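Local atomic coordinates of MobA-like NTP transferase domain-containing protein (Thermus thermophilus, PDB entry 2DPW), a protein that is of unknown function but, as a MobA-like member of the GT-A clan, probably acts as a nucleotidyltransferase. Residues E99-F104 and Y217-V222; L114-V119 and N147-D152; K108-A113 and R211-P216. All blocks are in the same frame, centred on the assembly; numbering follows the deposited sequence.

Interaction 1. Residues E99-F104 and Y217-V222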
loop_
_atom_site.group_PDB
_atom_site.type_symbol
_atom_site.label_atom_id
_atom_site.label_comp_id
_atom_site.label_asym_id
_atom_site.label_seq_id
_atom_site.Cartn_x
_atom_site.Cartn_y
_atom_site.Cartn_z
ATOM N N GLU A 99 10.570 -10.844 -0.751
ATOM C CA GLU A 99 10.265 -11.328 -2.084
ATOM C C GLU A 99 9.129 -12.342 -2.014
ATOM O O GLU A 99 8.232 -12.352 -2.865
ATOM C CB GLU A 99 11.511 -11.979 -2.696
ATOM C CG GLU A 99 11.245 -12.917 -3.878
ATOM C CD GLU A 99 12.512 -13.577 -4.397
ATOM O OE1 GLU A 99 13.570 -13.416 -3.757
ATOM O OE2 GLU A 99 12.457 -14.262 -5.441
ATOM N N GLU A 100 9.163 -13.193 -0.995
ATOM C CA GLU A 100 8.131 -14.205 -0.842
ATOM C C GLU A 100 6.767 -13.537 -0.722
ATOM O O GLU A 100 5.797 -13.948 -1.368
ATOM C CB GLU A 100 8.411 -15.056 0.392
ATOM C CG GLU A 100 7.688 -16.384 0.389
ATOM C CD GLU A 100 8.132 -17.281 1.526
ATOM O OE1 GLU A 100 9.306 -17.158 1.934
ATOM O OE2 GLU A 100 7.324 -18.111 2.001
ATOM N N ALA A 101 6.706 -12.501 0.109
ATOM C CA ALA A 101 5.476 -11.752 0.309
ATOM C C ALA A 101 5.026 -11.139 -1.020
ATOM O O ALA A 101 3.855 -11.182 -1.380
ATOM C CB ALA A 101 5.703 -10.660 1.341
ATOM N N VAL A 102 5.963 -10.572 -1.761
ATOM C CA VAL A 102 5.619 -9.969 -3.030
ATOM C C VAL A 102 5.067 -10.977 -4.044
ATOM O O VAL A 102 4.029 -10.733 -4.679
ATOM C CB VAL A 102 6.833 -9.250 -3.633
ATOM C CG1 VAL A 102 6.519 -8.809 -5.056
ATOM C CG2 VAL A 102 7.191 -8.048 -2.776
ATOM N N ARG A 103 5.746 -12.109 -4.191
ATOM C CA ARG A 103 5.301 -13.102 -5.146
ATOM C C ARG A 103 3.953 -13.688 -4.788
ATOM O O ARG A 103 3.171 -14.024 -5.669
ATOM C CB ARG A 103 6.354 -14.197 -5.298
ATOM C CG ARG A 103 7.578 -13.691 -6.040
ATOM C CD ARG A 103 8.569 -14.765 -6.430
ATOM N NE ARG A 103 9.416 -14.260 -7.508
ATOM C CZ ARG A 103 10.514 -14.854 -7.955
ATOM N NH1 ARG A 103 10.924 -15.998 -7.415
ATOM N NH2 ARG A 103 11.202 -14.302 -8.946
ATOM N N PHE A 104 3.665 -13.801 -3.498
ATOM C CA PHE A 104 2.376 -14.344 -3.081
ATOM C C PHE A 104 1.281 -13.501 -3.714
ATOM O O PHE A 104 0.384 -14.003 -4.395
ATOM C CB PHE A 104 2.232 -14.285 -1.563
ATOM C CG PHE A 104 0.859 -14.645 -1.076
ATOM C CD1 PHE A 104 0.388 -15.948 -1.171
ATOM C CD2 PHE A 104 0.020 -13.674 -0.551
ATOM C CE1 PHE A 104 -0.899 -16.274 -0.746
ATOM C CE2 PHE A 104 -1.265 -13.993 -0.128
ATOM C CZ PHE A 104 -1.723 -15.296 -0.227
ATOM N N TYR A 217 1.563 -12.859 4.820
ATOM C CA TYR A 217 2.803 -12.174 5.146
ATOM C C TYR A 217 2.541 -10.772 5.675
ATOM O O TYR A 217 2.233 -9.858 4.920
ATOM C CB TYR A 217 3.683 -12.105 3.915
ATOM C CG TYR A 217 3.856 -13.439 3.240
ATOM C CD1 TYR A 217 2.817 -14.015 2.506
ATOM C CD2 TYR A 217 5.070 -14.121 3.320
ATOM C CE1 TYR A 217 2.985 -15.237 1.863
ATOM C CE2 TYR A 217 5.253 -15.340 2.681
ATOM C CZ TYR A 217 4.215 -15.894 1.953
ATOM O OH TYR A 217 4.440 -17.081 1.296
ATOM N N PRO A 218 2.660 -10.589 6.994
ATOM C CA PRO A 218 2.437 -9.297 7.645
ATOM C C PRO A 218 3.455 -8.196 7.311
ATOM O O PRO A 218 3.242 -7.025 7.639
ATOM C CB PRO A 218 2.428 -9.665 9.126
ATOM C CG PRO A 218 3.335 -10.844 9.182
ATOM C CD PRO A 218 2.900 -11.641 7.994
ATOM N N GLU A 219 4.562 -8.564 6.672
ATOM C CA GLU A 219 5.576 -7.575 6.294
ATOM C C GLU A 219 4.993 -6.690 5.200
ATOM O O GLU A 219 5.573 -5.669 4.825
ATOM C CB GLU A 219 6.857 -8.253 5.787
ATOM C CG GLU A 219 6.649 -9.295 4.712
ATOM C CD GLU A 219 6.402 -10.683 5.280
ATOM O OE1 GLU A 219 5.499 -10.842 6.131
ATOM O OE2 GLU A 219 7.114 -11.622 4.867
ATOM N N VAL A 220 3.831 -7.104 4.707
ATOM C CA VAL A 220 3.118 -6.389 3.674
ATOM C C VAL A 220 2.454 -5.133 4.237
ATOM O O VAL A 220 2.073 -4.233 3.488
ATOM C CB VAL A 220 2.036 -7.292 3.059
ATOM C CG1 VAL A 220 0.700 -7.078 3.744
ATOM C CG2 VAL A 220 1.917 -7.019 1.613
ATOM N N GLY A 221 2.327 -5.073 5.557
ATOM C CA GLY A 221 1.677 -3.929 6.175
ATOM C C GLY A 221 2.336 -3.301 7.391
ATOM O O GLY A 221 2.022 -2.166 7.740
ATOM N N VAL A 222 3.240 -4.023 8.046
ATOM C CA VAL A 222 3.917 -3.478 9.221
ATOM C C VAL A 222 4.972 -2.470 8.799
ATOM O O VAL A 222 6.090 -2.832 8.414
ATOM C CB VAL A 222 4.604 -4.575 10.051
ATOM C CG1 VAL A 222 5.207 -3.962 11.298
ATOM C CG2 VAL A 222 3.612 -5.649 10.424
#

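Interaction 2. Residues L114-V119 and N147-D152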
loop_
_atom_site.group_PDB
_atom_site.type_symbol
_atom_site.label_atom_id
_atom_site.label_comp_id
_atom_site.label_asym_id
_atom_site.label_seq_id
_atom_site.Cartn_x
_atom_site.Cartn_y
_atom_site.Cartn_z
ATOM N N LEU A 114 -8.296 -3.881 -9.533
ATOM C CA LEU A 114 -7.677 -3.475 -8.300
ATOM C C LEU A 114 -7.738 -4.578 -7.258
ATOM O O LEU A 114 -8.804 -5.126 -6.993
ATOM C CB LEU A 114 -8.386 -2.219 -7.799
ATOM C CG LEU A 114 -7.921 -1.606 -6.486
ATOM C CD1 LEU A 114 -8.199 -0.127 -6.498
ATOM C CD2 LEU A 114 -8.613 -2.298 -5.328
ATOM N N VAL A 115 -6.584 -4.909 -6.682
ATOM C CA VAL A 115 -6.515 -5.922 -5.643
ATOM C C VAL A 115 -5.736 -5.362 -4.456
ATOM O O VAL A 115 -4.622 -4.870 -4.602
ATOM C CB VAL A 115 -5.858 -7.218 -6.159
ATOM C CG1 VAL A 115 -5.837 -8.285 -5.054
ATOM C CG2 VAL A 115 -6.637 -7.734 -7.359
ATOM N N TYR A 116 -6.339 -5.431 -3.275
ATOM C CA TYR A 116 -5.708 -4.918 -2.073
ATOM C C TYR A 116 -5.436 -5.964 -1.016
ATOM O O TYR A 116 -6.351 -6.438 -0.349
ATOM C CB TYR A 116 -6.574 -3.842 -1.462
ATOM C CG TYR A 116 -5.969 -3.242 -0.233
ATOM C CD1 TYR A 116 -4.637 -2.855 -0.226
ATOM C CD2 TYR A 116 -6.737 -3.009 0.900
ATOM C CE1 TYR A 116 -4.080 -2.242 0.870
ATOM C CE2 TYR A 116 -6.197 -2.393 2.005
ATOM C CZ TYR A 116 -4.867 -2.012 1.986
ATOM O OH TYR A 116 -4.316 -1.393 3.073
ATOM N N PRO A 117 -4.162 -6.328 -0.839
ATOM C CA PRO A 117 -3.784 -7.336 0.159
ATOM C C PRO A 117 -4.060 -6.922 1.608
ATOM O O PRO A 117 -3.691 -5.828 2.033
ATOM C CB PRO A 117 -2.289 -7.575 -0.098
ATOM C CG PRO A 117 -1.890 -6.721 -1.226
ATOM C CD PRO A 117 -3.055 -5.945 -1.732
ATOM N N ILE A 118 -4.705 -7.806 2.359
ATOM C CA ILE A 118 -4.994 -7.535 3.772
ATOM C C ILE A 118 -4.413 -8.651 4.632
ATOM O O ILE A 118 -4.385 -9.807 4.218
ATOM C CB ILE A 118 -6.518 -7.429 4.067
ATOM C CG1 ILE A 118 -7.228 -8.683 3.565
ATOM C CG2 ILE A 118 -7.101 -6.164 3.445
ATOM C CD1 ILE A 118 -8.716 -8.705 3.872
ATOM N N VAL A 119 -3.958 -8.295 5.829
ATOM C CA VAL A 119 -3.365 -9.260 6.754
ATOM C C VAL A 119 -4.222 -9.573 7.994
ATOM O O VAL A 119 -4.798 -8.672 8.623
ATOM C CB VAL A 119 -1.990 -8.768 7.261
ATOM C CG1 VAL A 119 -1.314 -9.858 8.052
ATOM C CG2 VAL A 119 -1.124 -8.343 6.101
ATOM N N ASN A 147 0.270 -2.205 2.676
ATOM C CA ASN A 147 0.827 -0.976 2.201
ATOM C C ASN A 147 1.190 -1.233 0.751
ATOM O O ASN A 147 2.064 -0.591 0.177
ATOM C CB ASN A 147 2.066 -0.659 3.020
ATOM C CG ASN A 147 1.744 -0.123 4.442
ATOM O OD1 ASN A 147 1.132 0.929 4.589
ATOM N ND2 ASN A 147 2.180 -0.845 5.479
ATOM N N LEU A 148 0.533 -2.239 0.192
ATOM C CA LEU A 148 0.723 -2.648 -1.189
ATOM C C LEU A 148 -0.612 -2.558 -1.885
ATOM O O LEU A 148 -1.656 -2.774 -1.273
ATOM C CB LEU A 148 1.203 -4.102 -1.276
ATOM C CG LEU A 148 2.550 -4.569 -0.713
ATOM C CD1 LEU A 148 2.677 -6.042 -1.053
ATOM C CD2 LEU A 148 3.739 -3.786 -1.295
ATOM N N LEU A 149 -0.567 -2.239 -3.169
ATOM C CA LEU A 149 -1.773 -2.157 -3.976
ATOM C C LEU A 149 -1.443 -2.613 -5.387
ATOM O O LEU A 149 -0.587 -2.036 -6.063
ATOM C CB LEU A 149 -2.318 -0.735 -4.020
ATOM C CG LEU A 149 -3.702 -0.606 -4.662
ATOM C CD1 LEU A 149 -4.760 -1.247 -3.772
ATOM C CD2 LEU A 149 -4.009 0.857 -4.867
ATOM N N LEU A 150 -2.133 -3.658 -5.822
ATOM C CA LEU A 150 -1.939 -4.241 -7.138
ATOM C C LEU A 150 -2.961 -3.667 -8.141
ATOM O O LEU A 150 -4.174 -3.852 -7.993
ATOM C CB LEU A 150 -2.077 -5.759 -7.014
ATOM C CG LEU A 150 -1.781 -6.603 -8.247
ATOM C CD1 LEU A 150 -0.479 -6.164 -8.905
ATOM C CD2 LEU A 150 -1.716 -8.054 -7.825
ATOM N N LEU A 151 -2.473 -2.973 -9.165
ATOM C CA LEU A 151 -3.375 -2.358 -10.139
ATOM C C LEU A 151 -3.203 -2.754 -11.582
ATOM O O LEU A 151 -2.102 -3.034 -12.053
ATOM C CB LEU A 151 -3.250 -0.835 -10.129
ATOM C CG LEU A 151 -3.371 -0.013 -8.858
ATOM C CD1 LEU A 151 -3.071 1.417 -9.233
ATOM C CD2 LEU A 151 -4.763 -0.171 -8.216
ATOM N N ASP A 152 -4.321 -2.745 -12.291
ATOM C CA ASP A 152 -4.300 -3.000 -13.709
ATOM C C ASP A 152 -4.439 -1.574 -14.235
ATOM O O ASP A 152 -5.551 -1.059 -14.345
ATOM C CB ASP A 152 -5.497 -3.819 -14.130
ATOM C CG ASP A 152 -5.431 -4.189 -15.572
ATOM O OD1 ASP A 152 -4.691 -5.140 -15.899
ATOM O OD2 ASP A 152 -6.088 -3.511 -16.389
#

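Interaction 3. Residues K108-A113 and R211-P216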
loop_
_atom_site.group_PDB
_atom_site.type_symbol
_atom_site.label_atom_id
_atom_site.label_comp_id
_atom_site.label_asym_id
_atom_site.label_seq_id
_atom_site.Cartn_x
_atom_site.Cartn_y
_atom_site.Cartn_z
ATOM N N LYS A 108 -1.197 -14.985 -6.169
ATOM C CA LYS A 108 -2.516 -15.302 -5.652
ATOM C C LYS A 108 -3.565 -14.228 -5.886
ATOM O O LYS A 108 -4.747 -14.429 -5.609
ATOM C CB LYS A 108 -2.398 -15.621 -4.174
ATOM C CG LYS A 108 -1.389 -16.707 -3.928
ATOM C CD LYS A 108 -1.766 -17.972 -4.677
ATOM C CE LYS A 108 -0.756 -19.092 -4.449
ATOM N NZ LYS A 108 -1.306 -20.396 -4.937
ATOM N N ALA A 109 -3.137 -13.090 -6.408
ATOM C CA ALA A 109 -4.062 -12.003 -6.673
ATOM C C ALA A 109 -5.073 -12.441 -7.707
ATOM O O ALA A 109 -4.713 -13.009 -8.727
ATOM C CB ALA A 109 -3.308 -10.788 -7.177
ATOM N N PRO A 110 -6.359 -12.195 -7.448
ATOM C CA PRO A 110 -7.386 -12.585 -8.411
ATOM C C PRO A 110 -7.356 -11.638 -9.595
ATOM O O PRO A 110 -6.763 -10.564 -9.513
ATOM C CB PRO A 110 -8.695 -12.453 -7.638
ATOM C CG PRO A 110 -8.383 -11.954 -6.301
ATOM C CD PRO A 110 -6.919 -11.709 -6.177
ATOM N N GLU A 111 -8.012 -12.020 -10.683
ATOM C CA GLU A 111 -8.068 -11.168 -11.862
ATOM C C GLU A 111 -9.032 -10.006 -11.638
ATOM O O GLU A 111 -10.240 -10.156 -11.826
ATOM C CB GLU A 111 -8.513 -11.979 -13.084
ATOM C CG GLU A 111 -7.416 -12.829 -13.704
ATOM C CD GLU A 111 -6.177 -12.013 -14.043
ATOM O OE1 GLU A 111 -6.335 -10.871 -14.526
ATOM O OE2 GLU A 111 -5.049 -12.514 -13.834
ATOM N N ALA A 112 -8.491 -8.855 -11.235
ATOM C CA ALA A 112 -9.290 -7.649 -10.975
ATOM C C ALA A 112 -8.483 -6.364 -11.168
ATOM O O ALA A 112 -7.284 -6.318 -10.877
ATOM C CB ALA A 112 -9.872 -7.688 -9.556
ATOM N N ALA A 113 -9.157 -5.328 -11.661
ATOM C CA ALA A 113 -8.549 -4.024 -11.910
ATOM C C ALA A 113 -7.763 -3.562 -10.700
ATOM O O ALA A 113 -6.704 -2.939 -10.812
ATOM C CB ALA A 113 -9.628 -3.009 -12.215
ATOM N N ARG A 211 -10.932 -6.198 -5.382
ATOM C CA ARG A 211 -10.908 -7.317 -4.469
ATOM C C ARG A 211 -9.764 -7.253 -3.487
ATOM O O ARG A 211 -8.768 -6.586 -3.736
ATOM C CB ARG A 211 -10.866 -8.625 -5.262
ATOM C CG ARG A 211 -12.174 -8.901 -5.969
ATOM C CD ARG A 211 -12.222 -10.277 -6.564
ATOM N NE ARG A 211 -12.254 -11.328 -5.552
ATOM C CZ ARG A 211 -12.282 -12.626 -5.847
ATOM N NH1 ARG A 211 -12.282 -13.012 -7.124
ATOM N NH2 ARG A 211 -12.306 -13.537 -4.874
ATOM N N ALA A 212 -9.926 -7.932 -2.354
ATOM C CA ALA A 212 -8.885 -7.981 -1.328
ATOM C C ALA A 212 -8.187 -9.323 -1.420
ATOM O O ALA A 212 -8.766 -10.299 -1.893
ATOM C CB ALA A 212 -9.486 -7.824 0.050
ATOM N N LEU A 213 -6.938 -9.369 -0.985
ATOM C CA LEU A 213 -6.184 -10.613 -1.003
ATOM C C LEU A 213 -5.692 -10.876 0.408
ATOM O O LEU A 213 -4.850 -10.134 0.927
ATOM C CB LEU A 213 -4.973 -10.521 -1.938
ATOM C CG LEU A 213 -4.092 -11.781 -2.018
ATOM C CD1 LEU A 213 -4.804 -12.820 -2.832
ATOM C CD2 LEU A 213 -2.736 -11.481 -2.659
ATOM N N VAL A 214 -6.236 -11.905 1.046
ATOM C CA VAL A 214 -5.776 -12.245 2.379
ATOM C C VAL A 214 -4.324 -12.662 2.167
ATOM O O VAL A 214 -4.055 -13.671 1.517
ATOM C CB VAL A 214 -6.543 -13.427 2.961
ATOM C CG1 VAL A 214 -6.051 -13.697 4.370
ATOM C CG2 VAL A 214 -8.032 -13.130 2.948
ATOM N N THR A 215 -3.398 -11.877 2.704
ATOM C CA THR A 215 -1.980 -12.141 2.535
ATOM C C THR A 215 -1.338 -12.462 3.873
ATOM O O THR A 215 -1.164 -11.580 4.705
ATOM C CB THR A 215 -1.315 -10.927 1.907
ATOM O OG1 THR A 215 -2.000 -10.606 0.690
ATOM C CG2 THR A 215 0.142 -11.200 1.607
ATOM N N PRO A 216 -0.947 -13.733 4.074
ATOM C CA PRO A 216 -0.321 -14.309 5.268
ATOM C C PRO A 216 0.962 -13.635 5.709
ATOM O O PRO A 216 1.406 -13.819 6.835
ATOM C CB PRO A 216 -0.066 -15.756 4.866
ATOM C CG PRO A 216 -0.953 -15.977 3.690
ATOM C CD PRO A 216 -0.855 -14.688 2.964
#

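Interaction 1. Residues E99-F104 and Y217-V222
E100 and Y217 meet where helix 99-108, near its start, receives an aromatic side chain from the loop after strand 210-214. The carboxylate of E100 accepts a hydrogen bond from the phenol: Y217 OH lies 3.1 Å from E100 OE2, meeting it on the anti side and 21° out of the carboxylate plane. The extended chain of E100, with CG anti to the backbone N (chi1 -161°), crosses the tyrosine at about a right angle and lays CG 3.5 Å from Y217 CE2. The next residue, A101, packs on the ring itself. Its CA sits over one face of the Y217 ring, 4.0 Å from the centroid, in a CH-pi contact, while A101 CB reaches Y217 CB at 3.6 Å and also touches the CG methylene of E219. That glutamate turns its carboxylate toward the start of the helix, where E219 OE2 and the backbone N of A101 both bond to the hydroxyl of T98. Farther along, F104 CB approaches Y217 CE1 at 3.6 Å; the two ring planes are inclined by 43°, their centroids 5.5 Å apart. The arrangement is a loop packed on a helix of the alpha/beta fold, in which Y217 and, from the 3-10 turn 218-220, E219 pack on the first turns of helix 99-108, which leads through a short loop to strand 114-120.

Interaction 2. Residues L114-V119 and N147-D152
Strands 114-119 and 148-152, neighbours in the mixed sheet of this GT-A-like alpha/beta domain, pair antiparallel through V115 and L150, their axes 4.9 Å apart and their directions at 166°. This pair is hydrogen-bonded: V115 N reaches L150 O at 2.9 Å, and L150 N returns to V115 O at 3.0 Å. Next to it, L114 and L151 form a non-hydrogen-bonded pair whose side chains lie side by side and point the same way, L114 CD1 touching L151 CD2 at 3.8 Å. F156 of the following helix packs against both. On the other face of the sheet V115 CB and L150 CB stand against each other. L149, with CG anti to its backbone N (chi1 -171°), sends CD1 to Y116 CD1 at 3.9 Å, crossing the tyrosine at about a right angle. The edge of that ring meets L148 O, which lies in the ring plane 3.2 Å from Y116 CD1, while the phenol bonds to G146 O. Beyond it the strands spread, and P117 rests its CG on L148 CB at 4.1 Å. A glycine at P117 would probably open a gap beside L148 and leave the backbone there freer to turn. Because a proline nitrogen carries no hydrogen, P117 cannot donate to L148 O; P117 CD lies 3.5 Å from that oxygen instead, so at this end ring contact replaces a backbone bond.

Interaction 3. Residues K108-A113 and R211-P216
R211 lays its guanidinium over P110, at a place where the loop joining helix 99-108 to strand 114-120 packs against the R211 and L213 side chains of strand 210-214 in the mixed alpha/beta sheet. The guanidinium presents one face to the pyrrolidine ring: P110 CG stands 3.9 Å above its plane, over the centre, and P110 CB comes 3.7 Å from R211 NH1. A bend at chi3 (68°) folds the arginine over the proline, and its NE forms a salt bridge with E199, outside the two segments, whose carboxylate also accepts from A212 N. The flat face of the group is thus given to the proline, and its NE to E199. Lower on the same side chain, R211 CG lies 4.4 Å from A112 CB, a looser approach. L213 follows two residues on, again directed at the loop as strand alternation requires. Its CG is anti to the backbone N (chi1 179°), and CD1 reaches the end of the helix, close to the carbonyl of K108 and 3.9 Å from K108 CB. The same methyl carbon lies 4.1 Å from P110 CD, so this leucine spans the helix end and the proline that follows it. V115 and F104 also pack on L213. Just past the strand, T215 OG1 donates to L213 O at 2.9 Å, from above the carbonyl plane.

The three contacts illustrate how residues distant in sequence converge on and beside one sheet. Interactions 2 and 3 lie closest, with centres about 7 Å apart, and meet through strands 114-120 and 210-214, parallel neighbours in the sheet; interaction 1 lies about 11 Å from interaction 2 and 13 Å from interaction 3. The first segments run in order through helix 99-108, its exit loop and strand 114-120. Their partners return in reverse order, 147-152, then 211-216, then 217-222, so interaction 2 is enclosed by interaction 3 and that by interaction 1. F104 bridges interactions 1 and 3 through T215 and P216, while V220 joins N147 by backbone bonding, tying the loop before helix 227-230 to the sheet.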